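Local coordinates for protein putative (Helicobacter pylori, PDB 4O8S) that belongs to the nucleotidyltransferase superfamily and, as an AbiEii-like protein, probably transfers nucleotides to a substrate not yet established, at residues M13-K18 with A63-I68; G38-S43 with L153-K158; I54-R59 with L102-R107; V188-D193 with M200-T205. One frame throughout, in Å; residues are numbered along the deposited sequence.

How the contacts relate
All four contacts fall within the AbiEii-type nucleotidyltransferase region of a single chain. Contacts 1 and 3 lie at one end, their centres about 15 Å apart, and share helix 56-63: its first turn meets strand 98-106 in contact 3, its last residue meets helix 4-19 in contact 1. Contact 2 ties the loop after helix 29-36 to helix 147-159, and contact 4, about 14 Å from it between centres and touching it where H154 meets T205, joins helices 179-192 and 202-231. Contacts 1 and 3 interlock along the sequence, contact 3 is nested inside the loop that contact 2 closes, and contact 4 follows last. Together they run from the mixed sheet to the C-terminal helices.

Contact 1 (M13-K18 with A63-I68); sequences MRAIVK and AIPNGI
Helix 4-19 runs past the end of helix 56-63, and the two backbones come nearest at I16 and A63, whose CA atoms are 5.3 Å apart. Two alanines make this closeness possible. The methyl of A63 points at the other helix and lies against its main chain, with A63 CB 3.9 Å from I16 CA and 3.8 Å from A15 O. In return, A15 CB sits 3.4 Å from A63 O, so each alanine methyl packs beside the carbonyl oxygen of the other. The A15 methyl also meets the CD and CG atoms of P65, where A15 CB is 4.1 Å from P65 CD and about as far from CG. I16 takes a lesser part: its CG1 branch passes 4.2 Å from A63 CB, while the residue also packs on L46 of strand 46-50. Beyond A63 the chain leaves the helix at I64 and makes a type II turn from P65 to I68. G67 takes the third position of that turn with a positive phi of 99°, a backbone shape suited to glycine. Outside the pair, K11 of helix 4-19 donates through NZ to N66 O, adding a polar tie to the turn. No hydrogen bond or charge pair joins the two segments themselves; their cohesion is van der Waals, and it depends on small side chains that let one backbone approach the other.

Contact 2 (G38-S43 with L153-K158); sequences GLNRFS and LHFLAK
The phenyl ring of F155 packs against the loop G38-S43, taking L39 over one face. L39 CA stands 3.9 Å from the ring centroid and 25° off the ring normal, a CH-pi contact displaced toward the rim. The leucine side chain continues across the ring to its root, where L39 CD1 lies 3.8 Å from F155 CG. Backbone atoms meet the far end: F155 CZ is 3.6 Å from L39 N, and F155 CE1 is 3.5 Å from G38 O. N40 completes the first shell, with its OD1 3.7 Å from F155 CD1 and its amide plane inclined by 33° to the ring. The ring gets there because CG of F155 is anti to the backbone N (chi1 168°), carrying the phenyl out from its helix toward the loop. On the loop side, G38, just after helix 29-36, has a positive phi, a backbone shape that glycine adopts readily; the peptide after it lies against the ring. The other methyl of L39, CD2, rests on one face of the R41 guanidinium, 3.9 Å above its plane. That group is itself fixed by two salt bridges, from NE to D152 and from NH2 to E30, which would hold it in place beneath the leucine. The contact therefore sits between helix 29-36, whose L33 also touches L39, and helix 147-159, which supplies F155 and D152; on another side of that helix, H154 and K158 both bind E208 of helix 202-231.

Contact 3 (I54-R59 with L102-R107); sequences INLLGR and LEISYR
Helix 56-63 packs across the mixed sheet of the nucleotidyltransferase fold, and its first turn meets strand 98-106, an interior strand, through L56. This leucine is the one helix residue here whose side chain reaches the strand, touching two alternate residues that project from the same face. L56 CG lies 4.1 Å from I104 CD1, and L56 CD2 lies 4.3 Å from L102 CD1; the branch point thus faces I104 while the CD2 methyl faces L102. L56 and I104 run past each other in opposite directions, a pairing set up on the leucine side by CG lying anti to the backbone N (chi1 -170°). I104 turns its other branch toward Y106, placing CG2 3.7 Å above the tyrosine ring plane near the rim. A water then supplies the polar part of the contact. It accepts from I54 N at 2.7 Å and is hydrogen-bonded to Y106 OH at 2.6 Å, linking the loop before the helix to the tyrosine hydroxyl. N55 caps that helix: its OD1 receives G58 N at 3.1 Å, with the donor well above the carbonyl plane and an N-H...O angle of 144°. The backbones stay well separated, their closest CA atoms, those of L56 and I104, being 9.9 Å apart. Strand 98-106 lies between strands 46-50 and 82-91, whose F48, C50 and Y85 pack beside L102 and I104, while L57 of helix 56-63 reaches strand 68-75.

Contact 4 (V188-D193 with M200-T205); sequences VDVKLD and MDLEET
V190 reaches from helix 179-192 toward the start of helix 202-231, and its side chain can be followed outward from CB. CB points at the opposing segment. From it, CG2 is the branch that does the touching: V190 CG2 lies 3.9 Å from SE of the selenomethionine M200 and 3.9 Å from L202 CD2, so one methyl is shared by two side chains. A chi1 of 170° sets CG2 anti to the carbonyl carbon, on the side of M200 and L202. On the other segment, chi1 and chi2 near 180° carry the selenium of M200 out to the valine, whose side chain it crosses at about a right angle. L202 comes in at a slant, and beyond V190 it also packs on V183, Y186 and L187 of helix 179-192. Beside the apolar group a water bridges the two segments, accepting from K191 NZ at 2.9 Å and from L202 N at 3.2 Å. The second helix is capped by D201, whose OD1 takes E204 N at 2.9 Å in a nearly straight bond (172°), met from above the carboxylate plane. Helix 147-159 closes in on the same cluster, with A147 against V190, F151 against M200 and L150 against L202. Two consecutive helices are joined here by a loop, the end of the first packing on the loop end and N-capped first turn of the second: a plain helix-loop-helix connection.

Contact 1 (M13-K18 with A63-I68)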
loop_
_atom_site.group_PDB
_atom_site.type_symbol
_atom_site.label_atom_id
_atom_site.label_comp_id
_atom_site.label_asym_id
_atom_site.label_seq_id
_atom_site.Cartn_x
_atom_site.Cartn_y
_atom_site.Cartn_z
HETATM N N MSE A 13 -5.343 -2.474 -13.572
HETATM C CA MSE A 13 -5.483 -1.809 -12.278
HETATM C C MSE A 13 -5.696 -0.305 -12.426
HETATM O O MSE A 13 -6.604 0.259 -11.804
HETATM C CB MSE A 13 -4.277 -2.089 -11.387
HETATM C CG MSE A 13 -4.142 -3.551 -10.962
HETATM SE SE MSE A 13 -2.813 -3.643 -9.483
HETATM C CE MSE A 13 -1.228 -2.971 -10.401
ATOM N N ARG A 14 -4.882 0.341 -13.264
ATOM C CA ARG A 14 -4.994 1.794 -13.485
ATOM C C ARG A 14 -6.348 2.222 -14.040
ATOM O O ARG A 14 -6.928 3.198 -13.575
ATOM C CB ARG A 14 -3.902 2.289 -14.444
ATOM C CG ARG A 14 -2.502 2.348 -13.842
ATOM C CD ARG A 14 -1.551 3.157 -14.745
ATOM N NE ARG A 14 -0.273 3.385 -14.077
ATOM C CZ ARG A 14 -0.031 4.410 -13.262
ATOM N NH1 ARG A 14 -0.981 5.311 -13.016
ATOM N NH2 ARG A 14 1.160 4.533 -12.685
ATOM N N ALA A 15 -6.833 1.500 -15.047
ATOM C CA ALA A 15 -8.123 1.819 -15.655
ATOM C C ALA A 15 -9.218 1.761 -14.597
ATOM O O ALA A 15 -10.095 2.640 -14.518
ATOM C CB ALA A 15 -8.426 0.850 -16.771
ATOM N N ILE A 16 -9.160 0.725 -13.768
ATOM C CA ILE A 16 -10.158 0.582 -12.720
ATOM C C ILE A 16 -10.117 1.772 -11.779
ATOM O O ILE A 16 -11.142 2.430 -11.562
ATOM C CB ILE A 16 -9.967 -0.744 -11.933
ATOM C CG1 ILE A 16 -10.449 -1.916 -12.786
ATOM C CG2 ILE A 16 -10.728 -0.714 -10.633
ATOM C CD1 ILE A 16 -10.020 -3.281 -12.248
ATOM N N VAL A 17 -8.947 2.062 -11.215
ATOM C CA VAL A 17 -8.856 3.158 -10.242
ATOM C C VAL A 17 -9.259 4.507 -10.868
ATOM O O VAL A 17 -9.987 5.291 -10.253
ATOM C CB VAL A 17 -7.450 3.237 -9.599
ATOM C CG1 VAL A 17 -7.399 4.346 -8.552
ATOM C CG2 VAL A 17 -7.084 1.878 -8.957
ATOM N N LYS A 18 -8.821 4.762 -12.095
ATOM C CA LYS A 18 -9.231 5.990 -12.779
ATOM C C LYS A 18 -10.761 6.037 -12.971
ATOM O O LYS A 18 -11.388 7.083 -12.776
ATOM C CB LYS A 18 -8.477 6.130 -14.105
ATOM C CG LYS A 18 -7.008 6.589 -13.923
ATOM C CD LYS A 18 -6.159 6.290 -15.157
ATOM C CE LYS A 18 -4.980 7.266 -15.316
ATOM N NZ LYS A 18 -4.003 7.298 -14.175
ATOM N N ALA A 63 -14.797 -0.161 -16.948
ATOM C CA ALA A 63 -13.407 0.297 -16.895
ATOM C C ALA A 63 -12.479 -0.529 -17.784
ATOM O O ALA A 63 -11.413 -0.048 -18.180
ATOM C CB ALA A 63 -12.893 0.297 -15.464
ATOM N N ILE A 64 -12.862 -1.776 -18.068
ATOM C CA ILE A 64 -12.012 -2.683 -18.845
ATOM C C ILE A 64 -11.426 -2.001 -20.084
ATOM O O ILE A 64 -12.173 -1.520 -20.940
ATOM C CB ILE A 64 -12.769 -3.953 -19.298
ATOM C CG1 ILE A 64 -13.424 -4.645 -18.099
ATOM C CG2 ILE A 64 -11.814 -4.909 -19.993
ATOM C CD1 ILE A 64 -12.441 -5.033 -16.992
ATOM N N PRO A 65 -10.082 -1.934 -20.158
ATOM C CA PRO A 65 -9.365 -1.270 -21.251
ATOM C C PRO A 65 -9.118 -2.227 -22.407
ATOM O O PRO A 65 -9.185 -3.446 -22.234
ATOM C CB PRO A 65 -8.030 -0.895 -20.604
ATOM C CG PRO A 65 -7.785 -2.044 -19.622
ATOM C CD PRO A 65 -9.164 -2.438 -19.115
ATOM N N ASN A 66 -8.830 -1.675 -23.578
ATOM C CA ASN A 66 -8.581 -2.491 -24.754
ATOM C C ASN A 66 -7.351 -3.368 -24.555
ATOM O O ASN A 66 -6.361 -2.930 -23.976
ATOM C CB ASN A 66 -8.431 -1.596 -25.983
ATOM C CG ASN A 66 -8.450 -2.378 -27.285
ATOM O OD1 ASN A 66 -7.494 -2.329 -28.062
ATOM N ND2 ASN A 66 -9.538 -3.106 -27.528
ATOM N N GLY A 67 -7.420 -4.616 -25.008
ATOM C CA GLY A 67 -6.312 -5.533 -24.810
ATOM C C GLY A 67 -6.520 -6.477 -23.640
ATOM O O GLY A 67 -5.753 -7.429 -23.464
ATOM N N ILE A 68 -7.548 -6.209 -22.835
ATOM C CA ILE A 68 -7.889 -7.071 -21.700
ATOM C C ILE A 68 -9.268 -7.677 -21.920
ATOM O O ILE A 68 -10.195 -6.972 -22.335
ATOM C CB ILE A 68 -7.919 -6.284 -20.356
ATOM C CG1 ILE A 68 -6.591 -5.550 -20.118
ATOM C CG2 ILE A 68 -8.253 -7.227 -19.189
ATOM C CD1 ILE A 68 -5.413 -6.485 -19.829
#

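Contact 2 (G38-S43 with L153-K158)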
loop_
_atom_site.group_PDB
_atom_site.type_symbol
_atom_site.label_atom_id
_atom_site.label_comp_id
_atom_site.label_asym_id
_atom_site.label_seq_id
_atom_site.Cartn_x
_atom_site.Cartn_y
_atom_site.Cartn_z
ATOM N N GLY A 38 5.311 6.142 -6.221
ATOM C CA GLY A 38 6.606 5.742 -6.751
ATOM C C GLY A 38 7.282 4.549 -6.089
ATOM O O GLY A 38 8.510 4.387 -6.172
ATOM N N LEU A 39 6.501 3.698 -5.426
ATOM C CA LEU A 39 7.078 2.508 -4.805
ATOM C C LEU A 39 7.887 1.710 -5.838
ATOM O O LEU A 39 7.417 1.488 -6.959
ATOM C CB LEU A 39 5.961 1.621 -4.229
ATOM C CG LEU A 39 6.386 0.327 -3.523
ATOM C CD1 LEU A 39 7.131 0.621 -2.240
ATOM C CD2 LEU A 39 5.140 -0.537 -3.225
ATOM N N ASN A 40 9.086 1.261 -5.468
ATOM C CA ASN A 40 9.950 0.580 -6.437
ATOM C C ASN A 40 9.932 -0.952 -6.331
ATOM O O ASN A 40 10.968 -1.614 -6.458
ATOM C CB ASN A 40 11.391 1.118 -6.365
ATOM C CG ASN A 40 12.008 0.924 -5.005
ATOM O OD1 ASN A 40 11.303 0.890 -3.987
ATOM N ND2 ASN A 40 13.328 0.772 -4.971
ATOM N N ARG A 41 8.749 -1.508 -6.079
ATOM C CA ARG A 41 8.516 -2.941 -6.256
ATOM C C ARG A 41 7.114 -2.993 -6.826
ATOM O O ARG A 41 6.351 -2.029 -6.679
ATOM C CB ARG A 41 8.585 -3.685 -4.920
ATOM C CG ARG A 41 7.456 -3.330 -3.939
ATOM C CD ARG A 41 7.442 -4.290 -2.745
ATOM N NE ARG A 41 6.359 -4.005 -1.801
ATOM C CZ ARG A 41 5.107 -4.429 -1.971
ATOM N NH1 ARG A 41 4.804 -5.148 -3.044
ATOM N NH2 ARG A 41 4.159 -4.138 -1.076
ATOM N N PHE A 42 6.776 -4.080 -7.499
ATOM C CA PHE A 42 5.439 -4.248 -8.049
ATOM C C PHE A 42 4.437 -4.556 -6.942
ATOM O O PHE A 42 4.822 -4.999 -5.846
ATOM C CB PHE A 42 5.443 -5.387 -9.075
ATOM C CG PHE A 42 4.275 -5.360 -10.021
ATOM C CD1 PHE A 42 3.952 -4.197 -10.715
ATOM C CD2 PHE A 42 3.508 -6.508 -10.236
ATOM C CE1 PHE A 42 2.869 -4.171 -11.602
ATOM C CE2 PHE A 42 2.431 -6.488 -11.122
ATOM C CZ PHE A 42 2.112 -5.316 -11.803
ATOM N N SER A 43 3.158 -4.315 -7.229
ATOM C CA SER A 43 2.052 -4.586 -6.300
ATOM C C SER A 43 0.864 -5.063 -7.132
ATOM O O SER A 43 0.593 -4.492 -8.185
ATOM C CB SER A 43 1.665 -3.302 -5.568
ATOM O OG SER A 43 0.874 -3.560 -4.410
ATOM N N LEU A 153 7.924 0.148 4.512
ATOM C CA LEU A 153 8.227 1.097 5.586
ATOM C C LEU A 153 9.605 1.732 5.393
ATOM O O LEU A 153 9.796 2.912 5.686
ATOM C CB LEU A 153 8.129 0.442 6.967
ATOM C CG LEU A 153 6.693 0.327 7.507
ATOM C CD1 LEU A 153 6.689 -0.405 8.847
ATOM C CD2 LEU A 153 6.082 1.714 7.650
ATOM N N HIS A 154 10.554 0.940 4.893
ATOM C CA HIS A 154 11.882 1.438 4.560
ATOM C C HIS A 154 11.778 2.461 3.426
ATOM O O HIS A 154 12.368 3.535 3.502
ATOM C CB HIS A 154 12.782 0.264 4.172
ATOM C CG HIS A 154 14.102 0.671 3.602
ATOM N ND1 HIS A 154 14.282 0.940 2.259
ATOM C CD2 HIS A 154 15.314 0.842 4.187
ATOM C CE1 HIS A 154 15.545 1.269 2.046
ATOM N NE2 HIS A 154 16.191 1.216 3.200
ATOM N N PHE A 155 11.006 2.131 2.387
ATOM C CA PHE A 155 10.766 3.040 1.273
ATOM C C PHE A 155 10.171 4.352 1.768
ATOM O O PHE A 155 10.553 5.452 1.310
ATOM C CB PHE A 155 9.785 2.396 0.286
ATOM C CG PHE A 155 9.251 3.349 -0.749
ATOM C CD1 PHE A 155 9.986 3.628 -1.903
ATOM C CD2 PHE A 155 8.017 3.980 -0.571
ATOM C CE1 PHE A 155 9.513 4.514 -2.850
ATOM C CE2 PHE A 155 7.534 4.885 -1.522
ATOM C CZ PHE A 155 8.279 5.148 -2.672
ATOM N N LEU A 156 9.207 4.238 2.678
ATOM C CA LEU A 156 8.532 5.411 3.225
ATOM C C LEU A 156 9.476 6.274 4.071
ATOM O O LEU A 156 9.504 7.487 3.917
ATOM C CB LEU A 156 7.310 4.978 4.049
ATOM C CG LEU A 156 6.145 4.539 3.136
ATOM C CD1 LEU A 156 5.125 3.748 3.914
ATOM C CD2 LEU A 156 5.470 5.758 2.493
ATOM N N ALA A 157 10.238 5.654 4.966
ATOM C CA ALA A 157 11.185 6.401 5.792
ATOM C C ALA A 157 12.256 7.072 4.930
ATOM O O ALA A 157 12.710 8.187 5.227
ATOM C CB ALA A 157 11.836 5.472 6.822
ATOM N N LYS A 158 12.655 6.399 3.857
ATOM C CA LYS A 158 13.727 6.906 3.006
ATOM C C LYS A 158 13.272 8.057 2.108
ATOM O O LYS A 158 14.003 9.034 1.925
ATOM C CB LYS A 158 14.294 5.771 2.141
ATOM C CG LYS A 158 15.610 6.111 1.410
ATOM C CD LYS A 158 16.054 4.946 0.515
ATOM C CE LYS A 158 17.405 5.218 -0.148
ATOM N NZ LYS A 158 18.543 4.633 0.631
#

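Contact 3 (I54-R59 with L102-R107)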
loop_
_atom_site.group_PDB
_atom_site.type_symbol
_atom_site.label_atom_id
_atom_site.label_comp_id
_atom_site.label_asym_id
_atom_site.label_seq_id
_atom_site.Cartn_x
_atom_site.Cartn_y
_atom_site.Cartn_z
ATOM N N ILE A 54 -21.370 1.244 -3.775
ATOM C CA ILE A 54 -21.411 1.746 -5.150
ATOM C C ILE A 54 -21.681 0.592 -6.132
ATOM O O ILE A 54 -21.785 -0.573 -5.719
ATOM C CB ILE A 54 -20.085 2.436 -5.552
ATOM C CG1 ILE A 54 -18.961 1.406 -5.669
ATOM C CG2 ILE A 54 -19.716 3.540 -4.564
ATOM C CD1 ILE A 54 -18.110 1.550 -6.927
ATOM N N ASN A 55 -21.793 0.905 -7.424
ATOM C CA ASN A 55 -21.962 -0.143 -8.426
ATOM C C ASN A 55 -20.591 -0.649 -8.872
ATOM O O ASN A 55 -20.146 -0.384 -9.994
ATOM C CB ASN A 55 -22.803 0.347 -9.623
ATOM C CG ASN A 55 -23.196 -0.789 -10.590
ATOM O OD1 ASN A 55 -22.870 -1.967 -10.374
ATOM N ND2 ASN A 55 -23.912 -0.428 -11.659
ATOM N N LEU A 56 -19.939 -1.393 -7.983
ATOM C CA LEU A 56 -18.594 -1.891 -8.212
ATOM C C LEU A 56 -18.513 -2.732 -9.477
ATOM O O LEU A 56 -17.649 -2.505 -10.331
ATOM C CB LEU A 56 -18.131 -2.706 -6.997
ATOM C CG LEU A 56 -16.656 -3.108 -6.955
ATOM C CD1 LEU A 56 -16.406 -4.424 -7.670
ATOM C CD2 LEU A 56 -15.769 -1.986 -7.532
ATOM N N LEU A 57 -19.400 -3.717 -9.580
ATOM C CA LEU A 57 -19.459 -4.583 -10.751
ATOM C C LEU A 57 -19.579 -3.789 -12.059
ATOM O O LEU A 57 -18.909 -4.101 -13.053
ATOM C CB LEU A 57 -20.624 -5.568 -10.621
ATOM C CG LEU A 57 -20.481 -6.654 -9.556
ATOM C CD1 LEU A 57 -21.631 -7.653 -9.661
ATOM C CD2 LEU A 57 -19.157 -7.346 -9.720
ATOM N N GLY A 58 -20.419 -2.756 -12.046
ATOM C CA GLY A 58 -20.635 -1.946 -13.233
ATOM C C GLY A 58 -19.427 -1.106 -13.612
ATOM O O GLY A 58 -19.020 -1.071 -14.778
ATOM N N ARG A 59 -18.854 -0.418 -12.630
ATOM C CA ARG A 59 -17.675 0.404 -12.885
ATOM C C ARG A 59 -16.525 -0.463 -13.394
ATOM O O ARG A 59 -15.820 -0.095 -14.343
ATOM C CB ARG A 59 -17.255 1.159 -11.619
ATOM C CG ARG A 59 -18.381 1.920 -10.929
ATOM C CD ARG A 59 -18.996 2.975 -11.842
ATOM N NE ARG A 59 -18.037 4.029 -12.138
ATOM C CZ ARG A 59 -18.193 5.310 -11.814
ATOM N NH1 ARG A 59 -19.297 5.728 -11.193
ATOM N NH2 ARG A 59 -17.240 6.183 -12.127
ATOM N N LEU A 102 -9.699 -7.518 -5.568
ATOM C CA LEU A 102 -10.160 -6.165 -5.251
ATOM C C LEU A 102 -10.926 -6.225 -3.943
ATOM O O LEU A 102 -11.925 -6.939 -3.826
ATOM C CB LEU A 102 -11.051 -5.625 -6.373
ATOM C CG LEU A 102 -11.343 -4.128 -6.460
ATOM C CD1 LEU A 102 -11.847 -3.803 -7.849
ATOM C CD2 LEU A 102 -12.379 -3.695 -5.426
ATOM N N GLU A 103 -10.448 -5.483 -2.952
ATOM C CA GLU A 103 -11.091 -5.455 -1.647
ATOM C C GLU A 103 -11.520 -4.060 -1.235
ATOM O O GLU A 103 -10.828 -3.064 -1.511
ATOM C CB GLU A 103 -10.155 -6.019 -0.589
ATOM C CG GLU A 103 -9.937 -7.519 -0.683
ATOM C CD GLU A 103 -9.648 -8.115 0.684
ATOM O OE1 GLU A 103 -10.186 -7.576 1.694
ATOM O OE2 GLU A 103 -8.880 -9.103 0.747
ATOM N N ILE A 104 -12.655 -3.985 -0.549
ATOM C CA ILE A 104 -13.143 -2.715 -0.045
ATOM C C ILE A 104 -13.501 -2.856 1.427
ATOM O O ILE A 104 -14.111 -3.861 1.841
ATOM C CB ILE A 104 -14.400 -2.253 -0.806
ATOM C CG1 ILE A 104 -14.252 -2.527 -2.305
ATOM C CG2 ILE A 104 -14.697 -0.774 -0.529
ATOM C CD1 ILE A 104 -15.502 -2.189 -3.113
ATOM N N SER A 105 -13.134 -1.848 2.216
ATOM C CA SER A 105 -13.606 -1.727 3.590
ATOM C C SER A 105 -14.544 -0.517 3.697
ATOM O O SER A 105 -14.185 0.576 3.248
ATOM C CB SER A 105 -12.424 -1.577 4.556
ATOM O OG SER A 105 -12.894 -1.140 5.832
ATOM N N TYR A 106 -15.745 -0.714 4.261
ATOM C CA TYR A 106 -16.726 0.370 4.445
ATOM C C TYR A 106 -16.646 0.968 5.867
ATOM O O TYR A 106 -16.201 0.284 6.785
ATOM C CB TYR A 106 -18.145 -0.126 4.093
ATOM C CG TYR A 106 -18.233 -0.679 2.679
ATOM C CD1 TYR A 106 -18.331 0.177 1.588
ATOM C CD2 TYR A 106 -18.185 -2.046 2.432
ATOM C CE1 TYR A 106 -18.377 -0.297 0.294
ATOM C CE2 TYR A 106 -18.235 -2.539 1.123
ATOM C CZ TYR A 106 -18.326 -1.650 0.065
ATOM O OH TYR A 106 -18.381 -2.099 -1.240
ATOM N N ARG A 107 -17.025 2.239 6.037
ATOM C CA ARG A 107 -16.873 2.979 7.319
ATOM C C ARG A 107 -15.475 2.902 7.979
ATOM O O ARG A 107 -15.315 3.112 9.187
ATOM C CB ARG A 107 -17.972 2.610 8.331
ATOM C CG ARG A 107 -18.293 3.702 9.369
ATOM C CD ARG A 107 -19.100 4.846 8.765
ATOM N NE ARG A 107 -18.298 6.038 8.491
ATOM C CZ ARG A 107 -18.782 7.146 7.935
ATOM N NH1 ARG A 107 -20.060 7.207 7.591
ATOM N NH2 ARG A 107 -17.992 8.190 7.719
HETATM O O HOH W 1 -19.620 -0.748 -3.122
#

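Contact 4 (V188-D193 with M200-T205)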
loop_
_atom_site.group_PDB
_atom_site.type_symbol
_atom_site.label_atom_id
_atom_site.label_comp_id
_atom_site.label_asym_id
_atom_site.label_seq_id
_atom_site.Cartn_x
_atom_site.Cartn_y
_atom_site.Cartn_z
ATOM N N VAL A 188 12.845 -15.867 5.580
ATOM C CA VAL A 188 12.134 -16.910 4.834
ATOM C C VAL A 188 11.134 -16.295 3.855
ATOM O O VAL A 188 11.094 -16.665 2.673
ATOM C CB VAL A 188 11.394 -17.900 5.771
ATOM C CG1 VAL A 188 10.416 -18.779 4.968
ATOM C CG2 VAL A 188 12.400 -18.756 6.546
ATOM N N ASP A 189 10.335 -15.354 4.350
ATOM C CA ASP A 189 9.321 -14.729 3.519
ATOM C C ASP A 189 9.958 -13.994 2.336
ATOM O O ASP A 189 9.486 -14.126 1.210
ATOM C CB ASP A 189 8.446 -13.785 4.340
ATOM C CG ASP A 189 7.158 -13.415 3.618
ATOM O OD1 ASP A 189 6.479 -14.349 3.107
ATOM O OD2 ASP A 189 6.835 -12.199 3.548
ATOM N N VAL A 190 11.047 -13.259 2.576
ATOM C CA VAL A 190 11.750 -12.586 1.473
ATOM C C VAL A 190 12.132 -13.544 0.346
ATOM O O VAL A 190 11.823 -13.292 -0.822
ATOM C CB VAL A 190 13.045 -11.879 1.926
ATOM C CG1 VAL A 190 13.843 -11.434 0.710
ATOM C CG2 VAL A 190 12.740 -10.687 2.810
ATOM N N LYS A 191 12.806 -14.643 0.687
ATOM C CA LYS A 191 13.294 -15.567 -0.336
ATOM C C LYS A 191 12.161 -16.220 -1.129
ATOM O O LYS A 191 12.326 -16.570 -2.304
ATOM C CB LYS A 191 14.190 -16.638 0.297
ATOM C CG LYS A 191 15.368 -16.052 1.079
ATOM C CD LYS A 191 16.296 -15.248 0.174
ATOM C CE LYS A 191 17.367 -14.513 0.988
ATOM N NZ LYS A 191 18.060 -13.413 0.227
ATOM N N LEU A 192 11.010 -16.366 -0.482
ATOM C CA LEU A 192 9.841 -16.973 -1.105
ATOM C C LEU A 192 8.972 -15.962 -1.857
ATOM O O LEU A 192 8.190 -16.343 -2.725
ATOM C CB LEU A 192 9.004 -17.697 -0.044
ATOM C CG LEU A 192 9.644 -18.947 0.570
ATOM C CD1 LEU A 192 8.780 -19.496 1.698
ATOM C CD2 LEU A 192 9.863 -19.995 -0.508
ATOM N N ASP A 193 9.108 -14.677 -1.530
ATOM C CA ASP A 193 8.305 -13.641 -2.183
ATOM C C ASP A 193 8.923 -13.198 -3.521
ATOM O O ASP A 193 9.969 -12.531 -3.548
ATOM C CB ASP A 193 8.151 -12.441 -1.242
ATOM C CG ASP A 193 7.087 -11.448 -1.709
ATOM O OD1 ASP A 193 6.756 -11.425 -2.911
ATOM O OD2 ASP A 193 6.586 -10.679 -0.860
HETATM N N MSE A 200 15.537 -7.164 -3.092
HETATM C CA MSE A 200 15.680 -6.705 -1.732
HETATM C C MSE A 200 16.897 -7.320 -1.038
HETATM O O MSE A 200 17.100 -8.540 -1.084
HETATM C CB MSE A 200 14.399 -6.993 -0.956
HETATM C CG MSE A 200 14.391 -6.380 0.419
HETATM SE SE MSE A 200 12.797 -7.022 1.397
HETATM C CE MSE A 200 12.826 -5.715 2.831
ATOM N N ASP A 201 17.720 -6.463 -0.438
ATOM C CA ASP A 201 18.796 -6.905 0.442
ATOM C C ASP A 201 18.223 -6.735 1.841
ATOM O O ASP A 201 18.196 -5.612 2.377
ATOM C CB ASP A 201 20.049 -6.036 0.250
ATOM C CG ASP A 201 21.227 -6.474 1.127
ATOM O OD1 ASP A 201 21.022 -6.894 2.294
ATOM O OD2 ASP A 201 22.378 -6.377 0.640
ATOM N N LEU A 202 17.750 -7.840 2.417
ATOM C CA LEU A 202 17.044 -7.804 3.692
ATOM C C LEU A 202 17.901 -7.233 4.821
ATOM O O LEU A 202 17.433 -6.380 5.596
ATOM C CB LEU A 202 16.520 -9.194 4.065
ATOM C CG LEU A 202 15.916 -9.273 5.472
ATOM C CD1 LEU A 202 14.830 -8.240 5.648
ATOM C CD2 LEU A 202 15.355 -10.657 5.757
ATOM N N GLU A 203 19.146 -7.696 4.918
ATOM C CA GLU A 203 20.059 -7.205 5.949
ATOM C C GLU A 203 20.286 -5.694 5.846
ATOM O O GLU A 203 20.161 -4.975 6.834
ATOM C CB GLU A 203 21.405 -7.947 5.883
ATOM C CG GLU A 203 21.551 -9.123 6.860
ATOM C CD GLU A 203 21.874 -8.681 8.298
ATOM O OE1 GLU A 203 21.821 -7.457 8.578
ATOM O OE2 GLU A 203 22.177 -9.561 9.147
ATOM N N GLU A 204 20.620 -5.216 4.650
ATOM C CA GLU A 204 20.889 -3.793 4.446
ATOM C C GLU A 204 19.635 -2.976 4.753
ATOM O O GLU A 204 19.701 -1.967 5.465
ATOM C CB GLU A 204 21.382 -3.523 3.016
ATOM C CG GLU A 204 21.800 -2.068 2.746
ATOM C CD GLU A 204 22.271 -1.831 1.307
ATOM O OE1 GLU A 204 23.386 -2.284 0.955
ATOM O OE2 GLU A 204 21.525 -1.187 0.530
ATOM N N THR A 205 18.495 -3.429 4.238
ATOM C CA THR A 205 17.221 -2.751 4.485
ATOM C C THR A 205 16.928 -2.658 5.983
ATOM O O THR A 205 16.535 -1.603 6.484
ATOM C CB THR A 205 16.051 -3.473 3.782
ATOM O OG1 THR A 205 16.205 -3.364 2.359
ATOM C CG2 THR A 205 14.700 -2.860 4.207
HETATM O O HOH W 2 18.418 -10.817 1.410
#